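Local coordinates for mitotic checkpoint control protein kinase BUB1 (Drosophila melanogaster, PDB 6JKK) that probably acts as an ATP-binding protein kinase of the mitotic checkpoint at the kinetochore, here seen as its kinase domain, at residues S16-S21 against K215-N220; M26-L31 against T90-F95; P112-I117 against I206-S211; D118-G123 against S127-E132. All coordinates share one frame; numbering follows the deposited sequence.

The four contacts gather round helix 92-104, the kinase C-helix, and the small-lobe sheet. In interactions 1 and 2 the N-terminal helices pack against this helix from outside; Leu19 CD2 lies 3.7 Å from Trp93 CE3. Interaction 3 holds the DFG motif beneath it, and Trp93 NE1 probably hydrogen-bonds Ser211 O at 2.7 Å. Interaction 4 is the adjoining hairpin, tied to the start of the helix by a probable bond of 2.5 Å from Tyr129 OH to Asn91 O. Lys85, the predicted ATP-binding residue, is close to interactions 3 and 4: its side chain is about 7 Å from that of Phe208 and about 5 Å from that of Tyr129. Interaction 1 lies away from it.

Interaction 1. Residues S16-S21 against K215-N220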
loop_
_atom_site.group_PDB
_atom_site.type_symbol
_atom_site.label_atom_id
_atom_site.label_comp_id
_atom_site.label_asym_id
_atom_site.label_seq_id
_atom_site.Cartn_x
_atom_site.Cartn_y
_atom_site.Cartn_z
ATOM N N SER A 16 4.089 -1.307 21.953
ATOM C CA SER A 16 4.609 -0.402 22.971
ATOM C C SER A 16 5.975 -0.868 23.454
ATOM O O SER A 16 6.900 -0.063 23.598
ATOM C CB SER A 16 3.641 -0.290 24.147
ATOM O OG SER A 16 2.438 0.321 23.730
ATOM N N SER A 17 6.089 -2.171 23.699
ATOM C CA SER A 17 7.341 -2.772 24.155
ATOM C C SER A 17 8.468 -2.557 23.151
ATOM O O SER A 17 9.586 -2.196 23.525
ATOM C CB SER A 17 7.152 -4.270 24.410
ATOM O OG SER A 17 8.373 -4.973 24.260
ATOM N N LEU A 18 8.164 -2.776 21.875
ATOM C CA LEU A 18 9.163 -2.644 20.818
ATOM C C LEU A 18 9.668 -1.209 20.702
ATOM O O LEU A 18 10.878 -0.973 20.619
ATOM C CB LEU A 18 8.591 -3.117 19.480
ATOM C CG LEU A 18 8.300 -4.614 19.358
ATOM C CD1 LEU A 18 7.539 -4.922 18.079
ATOM C CD2 LEU A 18 9.590 -5.408 19.419
ATOM N N LEU A 19 8.736 -0.258 20.695
ATOM C CA LEU A 19 9.087 1.156 20.587
ATOM C C LEU A 19 9.915 1.607 21.788
ATOM O O LEU A 19 10.854 2.403 21.655
ATOM C CB LEU A 19 7.829 2.018 20.441
ATOM C CG LEU A 19 7.071 1.815 19.128
ATOM C CD1 LEU A 19 5.842 2.712 19.054
ATOM C CD2 LEU A 19 7.998 2.073 17.947
ATOM N N GLU A 20 9.572 1.098 22.965
ATOM C CA GLU A 20 10.338 1.438 24.158
ATOM C C GLU A 20 11.722 0.790 24.130
ATOM O O GLU A 20 12.689 1.370 24.620
ATOM C CB GLU A 20 9.563 1.078 25.433
ATOM C CG GLU A 20 8.540 2.142 25.830
ATOM C CD GLU A 20 7.375 1.580 26.624
ATOM O OE1 GLU A 20 7.467 0.416 27.068
ATOM O OE2 GLU A 20 6.367 2.300 26.797
ATOM N N SER A 21 11.822 -0.393 23.526
ATOM C CA SER A 21 13.100 -1.106 23.470
ATOM C C SER A 21 14.139 -0.358 22.628
ATOM O O SER A 21 15.346 -0.532 22.812
ATOM C CB SER A 21 12.913 -2.530 22.936
ATOM O OG SER A 21 12.773 -2.539 21.529
ATOM N N LYS A 215 12.993 -6.746 11.141
ATOM C CA LYS A 215 14.327 -6.528 11.704
ATOM C C LYS A 215 14.302 -6.454 13.232
ATOM O O LYS A 215 15.346 -6.525 13.887
ATOM C CB LYS A 215 14.979 -5.272 11.111
ATOM C CG LYS A 215 15.304 -5.389 9.621
ATOM C CD LYS A 215 16.330 -4.344 9.183
ATOM C CE LYS A 215 16.577 -4.397 7.676
ATOM N NZ LYS A 215 17.207 -5.682 7.244
ATOM N N LEU A 216 13.105 -6.321 13.794
ATOM C CA LEU A 216 12.934 -6.279 15.244
ATOM C C LEU A 216 12.730 -7.673 15.833
ATOM O O LEU A 216 12.599 -7.827 17.047
ATOM C CB LEU A 216 11.754 -5.380 15.614
ATOM C CG LEU A 216 11.936 -3.888 15.349
ATOM C CD1 LEU A 216 10.724 -3.103 15.819
ATOM C CD2 LEU A 216 13.190 -3.389 16.033
ATOM N N PHE A 217 12.707 -8.685 14.970
ATOM C CA PHE A 217 12.478 -10.057 15.405
ATOM C C PHE A 217 13.657 -10.934 15.007
ATOM O O PHE A 217 14.437 -10.560 14.133
ATOM C CB PHE A 217 11.182 -10.589 14.779
ATOM C CG PHE A 217 9.958 -9.814 15.170
ATOM C CD1 PHE A 217 9.682 -9.558 16.507
ATOM C CD2 PHE A 217 9.086 -9.332 14.202
ATOM C CE1 PHE A 217 8.558 -8.841 16.876
ATOM C CE2 PHE A 217 7.960 -8.614 14.561
ATOM C CZ PHE A 217 7.698 -8.366 15.901
ATOM N N PRO A 218 13.802 -12.100 15.657
ATOM C CA PRO A 218 14.854 -13.027 15.229
ATOM C C PRO A 218 14.697 -13.408 13.765
ATOM O O PRO A 218 13.576 -13.411 13.242
ATOM C CB PRO A 218 14.598 -14.264 16.092
ATOM C CG PRO A 218 13.934 -13.743 17.314
ATOM C CD PRO A 218 13.089 -12.586 16.854
ATOM N N ASP A 219 15.817 -13.702 13.113
ATOM C CA ASP A 219 15.788 -14.405 11.843
ATOM C C ASP A 219 14.906 -15.626 12.064
ATOM O O ASP A 219 14.937 -16.221 13.145
ATOM C CB ASP A 219 17.192 -14.870 11.451
ATOM C CG ASP A 219 18.141 -13.721 11.162
ATOM O OD1 ASP A 219 19.140 -13.955 10.446
ATOM O OD2 ASP A 219 17.899 -12.595 11.646
ATOM N N ASN A 220 14.112 -15.973 11.054
ATOM C CA ASN A 220 13.234 -17.152 11.083
ATOM C C ASN A 220 11.953 -16.994 11.921
ATOM O O ASN A 220 11.208 -17.950 12.119
ATOM C CB ASN A 220 14.012 -18.427 11.463
ATOM C CG ASN A 220 15.320 -18.563 10.701
ATOM O OD1 ASN A 220 15.432 -18.117 9.558
ATOM N ND2 ASN A 220 16.320 -19.173 11.335
#
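Leu18 reaches from helix 12-21 toward Leu216 and Phe217. Its CB comes first, 4.2 Å from Leu216 CD1. CG lies farther back, about 4.5 Å from Leu216 CD1, and makes no close contact. CG lies beside the backbone N and anti to the carbonyl carbon (chi1 -68°), which carries both methyls out beyond the helix surface. Leu18 CD1 lies 4.1 Å from Phe217 CZ, at an oblique angle to the ring. The two side chains cross at about a right angle. The other methyl, CD2, is about equally far from both partners, 4.4 Å from Leu216 CD1 and from Phe217 CE1. All these contacts are apolar and fairly long, and no hydrogen bond crosses. Within the helix, Ser21 OG donates to Leu18 O at 2.6 Å, so the serine hydroxyl is satisfied close to the leucine. Leu19 packs on Tyr92 and Trp93, while Leu216 also touches Tyr96. The contact is small and lies at the surface. It joins an N-terminal helix to the stretch after the DFG motif, the part of the protein kinase fold known as the activation segment.

Interaction 2. Residues M26-L31 against T90-F95; sequences MYIEKL and TNYWEF
Ile28 faces two rings of helix 92-104, one with each branch. Its CG1 lies between the backbone N and the carbonyl carbon, the crowded position (chi1 65°). This turns CG1 and its CD1 to Tyr92 and leaves CG2 facing Phe95. CD1 ends at the edge of the Tyr92 ring, near its plane, 3.9 Å from CD1 of Tyr92, and the two side chains meet at about a right angle. The shorter branch, CG2, goes to Phe95, 3.8 Å from CE2; here the side chains cross obliquely. Leu31, which closes a type I turn begun at Ile28, and Phe95 extend toward each other from opposite directions. Leu31 CD1 is 4.0 Å from Phe95 CZ. Phe95 has CG anti to its backbone N (chi1 -165°), which extends the ring toward both Ile28 and Leu31. With an alanine in place of Phe95, Ile28 CG2 and Leu31 CD1 would probably both lose their aromatic partner, and a gap would open between the two segments. The helix start is capped by Asn91: Glu94 N donates to its OD1 at 2.9 Å, from well above the carbonyl plane. Glu94 in turn pairs with Lys85, the usual lysine-glutamate salt bridge of kinases. The contact itself is wholly apolar. It therefore rests on shape and burial, with no polar bond to fix its direction.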
loop_
_atom_site.group_PDB
_atom_site.type_symbol
_atom_site.label_atom_id
_atom_site.label_comp_id
_atom_site.label_asym_id
_atom_site.label_seq_id
_atom_site.Cartn_x
_atom_site.Cartn_y
_atom_site.Cartn_z
ATOM N N MET A 26 12.411 9.252 22.708
ATOM C CA MET A 26 13.632 10.033 22.803
ATOM C C MET A 26 14.130 10.468 21.418
ATOM O O MET A 26 14.685 11.560 21.260
ATOM C CB MET A 26 14.683 9.200 23.529
ATOM C CG MET A 26 16.104 9.655 23.370
ATOM S SD MET A 26 17.178 8.527 24.270
ATOM C CE MET A 26 16.256 8.386 25.799
ATOM N N TYR A 27 13.924 9.618 20.416
ATOM C CA TYR A 27 14.310 9.958 19.050
ATOM C C TYR A 27 13.397 11.021 18.442
ATOM O O TYR A 27 13.881 12.040 17.955
ATOM C CB TYR A 27 14.349 8.709 18.161
ATOM C CG TYR A 27 14.666 8.971 16.691
ATOM C CD1 TYR A 27 15.785 9.708 16.313
ATOM C CD2 TYR A 27 13.851 8.457 15.686
ATOM C CE1 TYR A 27 16.073 9.939 14.975
ATOM C CE2 TYR A 27 14.133 8.677 14.346
ATOM C CZ TYR A 27 15.244 9.418 13.997
ATOM O OH TYR A 27 15.526 9.643 12.658
ATOM N N ILE A 28 12.083 10.804 18.473
ATOM C CA ILE A 28 11.181 11.747 17.803
ATOM C C ILE A 28 11.159 13.128 18.466
ATOM O O ILE A 28 10.847 14.128 17.813
ATOM C CB ILE A 28 9.749 11.195 17.610
ATOM C CG1 ILE A 28 9.037 10.971 18.942
ATOM C CG2 ILE A 28 9.778 9.902 16.795
ATOM C CD1 ILE A 28 7.608 10.437 18.765
ATOM N N GLU A 29 11.523 13.179 19.747
ATOM C CA GLU A 29 11.664 14.450 20.465
ATOM C C GLU A 29 12.753 15.350 19.864
ATOM O O GLU A 29 12.808 16.545 20.163
ATOM C CB GLU A 29 11.995 14.193 21.939
ATOM C CG GLU A 29 10.823 13.756 22.803
ATOM C CD GLU A 29 11.267 13.204 24.146
ATOM O OE1 GLU A 29 12.419 13.476 24.553
ATOM O OE2 GLU A 29 10.465 12.493 24.786
ATOM N N LYS A 30 13.619 14.766 19.034
ATOM C CA LYS A 30 14.749 15.482 18.431
ATOM C C LYS A 30 14.526 15.871 16.971
ATOM O O LYS A 30 15.321 16.620 16.389
ATOM C CB LYS A 30 15.998 14.609 18.487
ATOM C CG LYS A 30 16.979 14.972 19.577
ATOM C CD LYS A 30 16.478 14.553 20.936
ATOM C CE LYS A 30 17.647 14.215 21.849
ATOM N NZ LYS A 30 17.219 13.315 22.949
ATOM N N LEU A 31 13.467 15.345 16.368
ATOM C CA LEU A 31 13.230 15.551 14.940
ATOM C C LEU A 31 12.582 16.906 14.677
ATOM O O LEU A 31 11.512 17.192 15.208
ATOM C CB LEU A 31 12.354 14.430 14.381
ATOM C CG LEU A 31 12.982 13.036 14.348
ATOM C CD1 LEU A 31 11.944 11.976 13.993
ATOM C CD2 LEU A 31 14.164 12.985 13.377
ATOM N N THR A 90 -2.744 8.135 19.724
ATOM C CA THR A 90 -1.570 8.471 18.924
ATOM C C THR A 90 -0.937 7.215 18.333
ATOM O O THR A 90 -0.644 6.260 19.058
ATOM C CB THR A 90 -0.552 9.219 19.796
ATOM O OG1 THR A 90 -1.217 10.287 20.488
ATOM C CG2 THR A 90 0.589 9.776 18.958
ATOM N N ASN A 91 -0.765 7.198 17.013
ATOM C CA ASN A 91 -0.124 6.068 16.355
ATOM C C ASN A 91 1.363 6.357 16.164
ATOM O O ASN A 91 1.788 6.848 15.113
ATOM C CB ASN A 91 -0.811 5.756 15.021
ATOM C CG ASN A 91 -0.443 4.384 14.481
ATOM O OD1 ASN A 91 0.618 3.839 14.800
ATOM N ND2 ASN A 91 -1.319 3.816 13.660
ATOM N N TYR A 92 2.148 6.085 17.202
ATOM C CA TYR A 92 3.592 6.282 17.124
ATOM C C TYR A 92 4.173 5.289 16.134
ATOM O O TYR A 92 5.112 5.604 15.399
ATOM C CB TYR A 92 4.236 6.073 18.493
ATOM C CG TYR A 92 3.799 7.073 19.537
ATOM C CD1 TYR A 92 4.397 8.323 19.620
ATOM C CD2 TYR A 92 2.785 6.766 20.440
ATOM C CE1 TYR A 92 4.002 9.238 20.573
ATOM C CE2 TYR A 92 2.385 7.678 21.402
ATOM C CZ TYR A 92 2.998 8.912 21.454
ATOM O OH TYR A 92 2.612 9.838 22.393
ATOM N N TRP A 93 3.602 4.088 16.117
ATOM C CA TRP A 93 4.119 2.990 15.303
ATOM C C TRP A 93 4.177 3.339 13.824
ATOM O O TRP A 93 5.159 3.036 13.142
ATOM C CB TRP A 93 3.267 1.737 15.518
ATOM C CG TRP A 93 3.741 0.537 14.749
ATOM C CD1 TRP A 93 3.165 -0.010 13.627
ATOM C CD2 TRP A 93 4.887 -0.268 15.044
ATOM N NE1 TRP A 93 3.891 -1.107 13.213
ATOM C CE2 TRP A 93 4.949 -1.286 14.067
ATOM C CE3 TRP A 93 5.868 -0.228 16.043
ATOM C CZ2 TRP A 93 5.959 -2.254 14.066
ATOM C CZ3 TRP A 93 6.864 -1.185 16.037
ATOM C CH2 TRP A 93 6.905 -2.184 15.058
ATOM N N GLU A 94 3.122 3.972 13.326
ATOM C CA GLU A 94 3.097 4.380 11.928
ATOM C C GLU A 94 4.274 5.306 11.584
ATOM O O GLU A 94 4.911 5.148 10.537
ATOM C CB GLU A 94 1.760 5.040 11.592
ATOM C CG GLU A 94 1.696 5.615 10.194
ATOM C CD GLU A 94 0.302 6.062 9.842
ATOM O OE1 GLU A 94 -0.590 5.961 10.712
ATOM O OE2 GLU A 94 0.104 6.506 8.699
ATOM N N PHE A 95 4.575 6.247 12.478
ATOM C CA PHE A 95 5.681 7.179 12.291
ATOM C C PHE A 95 6.990 6.386 12.272
ATOM O O PHE A 95 7.838 6.601 11.401
ATOM C CB PHE A 95 5.678 8.240 13.410
ATOM C CG PHE A 95 6.540 9.455 13.132
ATOM C CD1 PHE A 95 6.967 9.760 11.843
ATOM C CD2 PHE A 95 6.938 10.287 14.182
ATOM C CE1 PHE A 95 7.768 10.881 11.600
ATOM C CE2 PHE A 95 7.734 11.407 13.952
ATOM C CZ PHE A 95 8.155 11.704 12.663
#

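Interaction 3. Residues P112-I117 against I206-S211; sequences PSYAHI and IDFGVS
Ala115 fits its small side chain against Ile206 and Phe208, and this is the close, buried side of the contact. Ala115 CB lies 3.9 Å from Ile206 CG2 and 4.1 Å from Phe208 CE2. The same ring carbon is 4.0 Å from Ala115 N, which sits at the ring's edge, near its plane. Phe208 CG is beside the backbone N (chi1 -60°); its CB points toward 112-117, and CE2 and CZ make the contacts. Tyr114 adds a single edge contact, its CD1 4.2 Å from Phe208 CZ. Tyr114 OH bonds to Ile169 O. The Phe208 ring also touches Ile97, Cys98 and Ile101 of helix 92-104 and meets His180. The open side is the polar one. His116 and Asp207 both point away from the contact. Asp207 forms a salt bridge with Lys85. The backbone N atoms of Asp207 and Phe208 donate to a glycerol, probably from the crystallisation liquor, which lies about 3 Å from the Ala115 side chain. Residues 207-209 are the DFG motif. The geometry is consistent with a DFG-in state: the phenylalanine side is apolar, while the aspartate side is polar and faces the predicted nucleotide site.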
loop_
_atom_site.group_PDB
_atom_site.type_symbol
_atom_site.label_atom_id
_atom_site.label_comp_id
_atom_site.label_asym_id
_atom_site.label_seq_id
_atom_site.Cartn_x
_atom_site.Cartn_y
_atom_site.Cartn_z
ATOM N N PRO A 112 9.988 7.831 -4.387
ATOM C CA PRO A 112 8.602 8.305 -4.526
ATOM C C PRO A 112 7.541 7.215 -4.338
ATOM O O PRO A 112 6.344 7.538 -4.301
ATOM C CB PRO A 112 8.549 8.808 -5.976
ATOM C CG PRO A 112 9.972 9.108 -6.334
ATOM C CD PRO A 112 10.759 8.044 -5.628
ATOM N N SER A 113 7.957 5.956 -4.219
ATOM C CA SER A 113 7.012 4.838 -4.177
ATOM C C SER A 113 6.435 4.570 -2.795
ATOM O O SER A 113 5.557 3.719 -2.651
ATOM C CB SER A 113 7.681 3.551 -4.677
ATOM O OG SER A 113 8.372 3.769 -5.885
ATOM N N TYR A 114 6.940 5.267 -1.779
ATOM C CA TYR A 114 6.466 5.056 -0.415
ATOM C C TYR A 114 6.084 6.393 0.193
ATOM O O TYR A 114 6.823 7.368 0.053
ATOM C CB TYR A 114 7.557 4.380 0.436
ATOM C CG TYR A 114 8.080 3.123 -0.218
ATOM C CD1 TYR A 114 7.356 1.933 -0.161
ATOM C CD2 TYR A 114 9.271 3.136 -0.924
ATOM C CE1 TYR A 114 7.819 0.788 -0.785
ATOM C CE2 TYR A 114 9.743 1.998 -1.554
ATOM C CZ TYR A 114 9.015 0.832 -1.480
ATOM O OH TYR A 114 9.491 -0.301 -2.102
ATOM N N ALA A 115 4.932 6.435 0.859
ATOM C CA ALA A 115 4.475 7.652 1.526
ATOM C C ALA A 115 5.566 8.180 2.444
ATOM O O ALA A 115 6.263 7.399 3.085
ATOM C CB ALA A 115 3.211 7.379 2.321
ATOM N N HIS A 116 5.713 9.502 2.487
ATOM C CA HIS A 116 6.693 10.150 3.355
ATOM C C HIS A 116 5.929 11.068 4.299
ATOM O O HIS A 116 5.084 11.856 3.854
ATOM C CB HIS A 116 7.702 10.944 2.510
ATOM C CG HIS A 116 8.697 11.727 3.314
ATOM N ND1 HIS A 116 8.489 13.041 3.676
ATOM C CD2 HIS A 116 9.918 11.392 3.802
ATOM C CE1 HIS A 116 9.533 13.478 4.364
ATOM N NE2 HIS A 116 10.412 12.497 4.455
ATOM N N ILE A 117 6.182 10.938 5.598
ATOM C CA ILE A 117 5.561 11.846 6.562
ATOM C C ILE A 117 6.394 13.122 6.595
ATOM O O ILE A 117 7.521 13.141 7.117
ATOM C CB ILE A 117 5.388 11.178 7.956
ATOM C CG1 ILE A 117 4.410 10.012 7.841
ATOM C CG2 ILE A 117 4.878 12.183 9.018
ATOM C CD1 ILE A 117 4.162 9.247 9.132
ATOM N N ILE A 206 0.904 3.608 0.603
ATOM C CA ILE A 206 0.634 4.469 1.758
ATOM C C ILE A 206 0.037 3.681 2.924
ATOM O O ILE A 206 -0.334 2.509 2.773
ATOM C CB ILE A 206 -0.365 5.585 1.385
ATOM C CG1 ILE A 206 -1.747 4.982 1.101
ATOM C CG2 ILE A 206 0.128 6.376 0.168
ATOM C CD1 ILE A 206 -2.893 6.004 0.923
ATOM N N ASP A 207 -0.070 4.344 4.078
ATOM C CA ASP A 207 -0.783 3.819 5.241
ATOM C C ASP A 207 -0.081 2.629 5.890
ATOM O O ASP A 207 -0.554 1.495 5.818
ATOM C CB ASP A 207 -2.244 3.483 4.895
ATOM C CG ASP A 207 -3.164 4.691 4.994
ATOM O OD1 ASP A 207 -4.196 4.714 4.280
ATOM O OD2 ASP A 207 -2.870 5.611 5.787
ATOM N N PHE A 208 1.035 2.920 6.546
ATOM C CA PHE A 208 1.846 1.908 7.212
ATOM C C PHE A 208 1.463 1.749 8.678
ATOM O O PHE A 208 2.294 1.378 9.509
ATOM C CB PHE A 208 3.324 2.270 7.074
ATOM C CG PHE A 208 3.782 2.340 5.647
ATOM C CD1 PHE A 208 4.081 1.175 4.947
ATOM C CD2 PHE A 208 3.894 3.563 4.997
ATOM C CE1 PHE A 208 4.490 1.229 3.621
ATOM C CE2 PHE A 208 4.306 3.630 3.672
ATOM C CZ PHE A 208 4.604 2.462 2.984
ATOM N N GLY A 209 0.192 2.010 8.978
ATOM C CA GLY A 209 -0.293 2.041 10.350
ATOM C C GLY A 209 -0.223 0.730 11.118
ATOM O O GLY A 209 -0.152 0.734 12.348
ATOM N N VAL A 210 -0.256 -0.391 10.403
ATOM C CA VAL A 210 -0.149 -1.699 11.049
ATOM C C VAL A 210 0.970 -2.544 10.443
ATOM O O VAL A 210 0.922 -3.774 10.481
ATOM C CB VAL A 210 -1.486 -2.483 11.002
ATOM C CG1 VAL A 210 -2.548 -1.760 11.797
ATOM C CG2 VAL A 210 -1.962 -2.700 9.560
ATOM N N SER A 211 1.981 -1.884 9.885
ATOM C CA SER A 211 3.062 -2.602 9.215
ATOM C C SER A 211 3.914 -3.375 10.217
ATOM O O SER A 211 3.854 -3.120 11.424
ATOM C CB SER A 211 3.922 -1.646 8.380
ATOM O OG SER A 211 3.166 -1.112 7.307
#

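Interaction 4. Residues D118-G123 against S127-E132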
loop_
_atom_site.group_PDB
_atom_site.type_symbol
_atom_site.label_atom_id
_atom_site.label_comp_id
_atom_site.label_asym_id
_atom_site.label_seq_id
_atom_site.Cartn_x
_atom_site.Cartn_y
_atom_site.Cartn_z
ATOM N N ASP A 118 5.858 14.175 5.976
ATOM C CA ASP A 118 6.564 15.446 5.891
ATOM C C ASP A 118 6.634 16.126 7.252
ATOM O O ASP A 118 7.646 16.744 7.601
ATOM C CB ASP A 118 5.875 16.385 4.900
ATOM C CG ASP A 118 5.962 15.901 3.463
ATOM O OD1 ASP A 118 6.793 15.018 3.162
ATOM O OD2 ASP A 118 5.198 16.429 2.628
ATOM N N TYR A 119 5.538 16.031 8.002
ATOM C CA TYR A 119 5.433 16.657 9.314
ATOM C C TYR A 119 4.572 15.810 10.236
ATOM O O TYR A 119 3.646 15.115 9.785
ATOM C CB TYR A 119 4.853 18.075 9.197
ATOM C CG TYR A 119 5.770 19.017 8.456
ATOM C CD1 TYR A 119 5.581 19.283 7.104
ATOM C CD2 TYR A 119 6.845 19.614 9.100
ATOM C CE1 TYR A 119 6.432 20.131 6.420
ATOM C CE2 TYR A 119 7.697 20.462 8.429
ATOM C CZ TYR A 119 7.486 20.719 7.091
ATOM O OH TYR A 119 8.343 21.568 6.426
ATOM N N ALA A 120 4.886 15.868 11.527
ATOM C CA ALA A 120 4.145 15.106 12.527
ATOM C C ALA A 120 3.786 15.981 13.712
ATOM O O ALA A 120 4.654 16.587 14.337
ATOM C CB ALA A 120 4.960 13.897 12.998
ATOM N N LEU A 121 2.497 16.044 14.024
ATOM C CA LEU A 121 2.055 16.720 15.231
ATOM C C LEU A 121 1.607 15.623 16.183
ATOM O O LEU A 121 0.663 14.884 15.891
ATOM C CB LEU A 121 0.905 17.671 14.910
ATOM C CG LEU A 121 0.432 18.630 15.997
ATOM C CD1 LEU A 121 1.544 19.603 16.367
ATOM C CD2 LEU A 121 -0.816 19.375 15.535
ATOM N N VAL A 122 2.306 15.501 17.307
ATOM C CA VAL A 122 2.105 14.376 18.218
ATOM C C VAL A 122 1.688 14.834 19.619
ATOM O O VAL A 122 2.504 15.361 20.380
ATOM C CB VAL A 122 3.384 13.515 18.295
ATOM C CG1 VAL A 122 3.181 12.350 19.226
ATOM C CG2 VAL A 122 3.767 13.016 16.904
ATOM N N GLY A 123 0.415 14.634 19.956
ATOM C CA GLY A 123 -0.095 15.037 21.252
ATOM C C GLY A 123 -0.275 13.864 22.189
ATOM O O GLY A 123 -0.039 12.714 21.808
ATOM N N SER A 127 -2.386 11.895 17.093
ATOM C CA SER A 127 -1.334 12.316 16.185
ATOM C C SER A 127 -1.986 12.874 14.928
ATOM O O SER A 127 -3.125 12.521 14.597
ATOM C CB SER A 127 -0.446 11.125 15.811
ATOM O OG SER A 127 -1.223 10.007 15.392
ATOM N N VAL A 128 -1.273 13.765 14.246
ATOM C CA VAL A 128 -1.642 14.164 12.894
ATOM C C VAL A 128 -0.395 14.028 12.042
ATOM O O VAL A 128 0.623 14.654 12.331
ATOM C CB VAL A 128 -2.159 15.616 12.816
ATOM C CG1 VAL A 128 -2.298 16.040 11.364
ATOM C CG2 VAL A 128 -3.510 15.758 13.532
ATOM N N TYR A 129 -0.469 13.179 11.019
ATOM C CA TYR A 129 0.635 12.991 10.084
ATOM C C TYR A 129 0.294 13.619 8.733
ATOM O O TYR A 129 -0.783 13.390 8.170
ATOM C CB TYR A 129 0.958 11.497 9.927
ATOM C CG TYR A 129 1.448 10.867 11.216
ATOM C CD1 TYR A 129 2.448 11.477 11.969
ATOM C CD2 TYR A 129 0.898 9.683 11.690
ATOM C CE1 TYR A 129 2.893 10.914 13.150
ATOM C CE2 TYR A 129 1.331 9.117 12.871
ATOM C CZ TYR A 129 2.326 9.738 13.597
ATOM O OH TYR A 129 2.759 9.169 14.773
ATOM N N ILE A 130 1.223 14.416 8.221
ATOM C CA ILE A 130 1.031 15.134 6.972
ATOM C C ILE A 130 1.895 14.517 5.871
ATOM O O ILE A 130 3.123 14.447 6.001
ATOM C CB ILE A 130 1.396 16.616 7.153
ATOM C CG1 ILE A 130 0.479 17.238 8.215
ATOM C CG2 ILE A 130 1.273 17.359 5.833
ATOM C CD1 ILE A 130 0.802 18.686 8.593
ATOM N N SER A 131 1.251 14.064 4.795
ATOM C CA SER A 131 1.956 13.450 3.661
ATOM C C SER A 131 1.423 14.003 2.335
ATOM O O SER A 131 0.474 14.773 2.326
ATOM C CB SER A 131 1.813 11.926 3.698
ATOM O OG SER A 131 0.445 11.542 3.702
ATOM N N GLU A 132 2.019 13.608 1.213
ATOM C CA GLU A 132 1.612 14.174 -0.080
ATOM C C GLU A 132 0.222 13.717 -0.524
ATOM O O GLU A 132 -0.120 12.539 -0.401
ATOM C CB GLU A 132 2.642 13.839 -1.170
ATOM C CG GLU A 132 2.346 14.508 -2.512
ATOM C CD GLU A 132 3.374 14.192 -3.581
ATOM O OE1 GLU A 132 4.330 13.445 -3.290
ATOM O OE2 GLU A 132 3.215 14.691 -4.715
HETATM O O HOH W 1 5.068 13.530 1.326
#
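Tyr129 has its CG beside the backbone N and anti to the carbonyl carbon (chi1 -64°), and this swings the ring across to Ala120. Ala120 CB lies in the ring plane at its edge, 3.6 Å from CE1. Val122 CG2 comes to the same ring more loosely. On the other face of the sheet, Ile130 has a similar first torsion (-61°), and its CD1 touches Tyr119 CB at 4.1 Å. Leu121 pairs with Val128 on that face. The strands run antiparallel as a hairpin. Leu121 and Val128 form a hydrogen-bonded pair: Leu121 N donates to Val128 O at 2.9 Å and Val128 N to Leu121 O at 2.8 Å. Tyr119 O accepts from Ile130 N at 3.0 Å. Where strand 119-122 begins, a classic beta bulge sets Asp118 and Tyr119 opposite the one residue Ile130. Asp118 N donates to Ile130 O at 2.7 Å, but the bond is bent, 139° at the hydrogen. A water lies 2.9 Å from Asp118 OD1, to which it probably donates a hydrogen bond, and weakly accepts from Glu132 N. OD1 also bonds His116 ND1. Tyr129 OH reaches Asn91, just before helix 92-104. The backbone bonds thus set the register, while the Tyr129 side carries a polar link from the sheet to the helix beside the predicted ATP site.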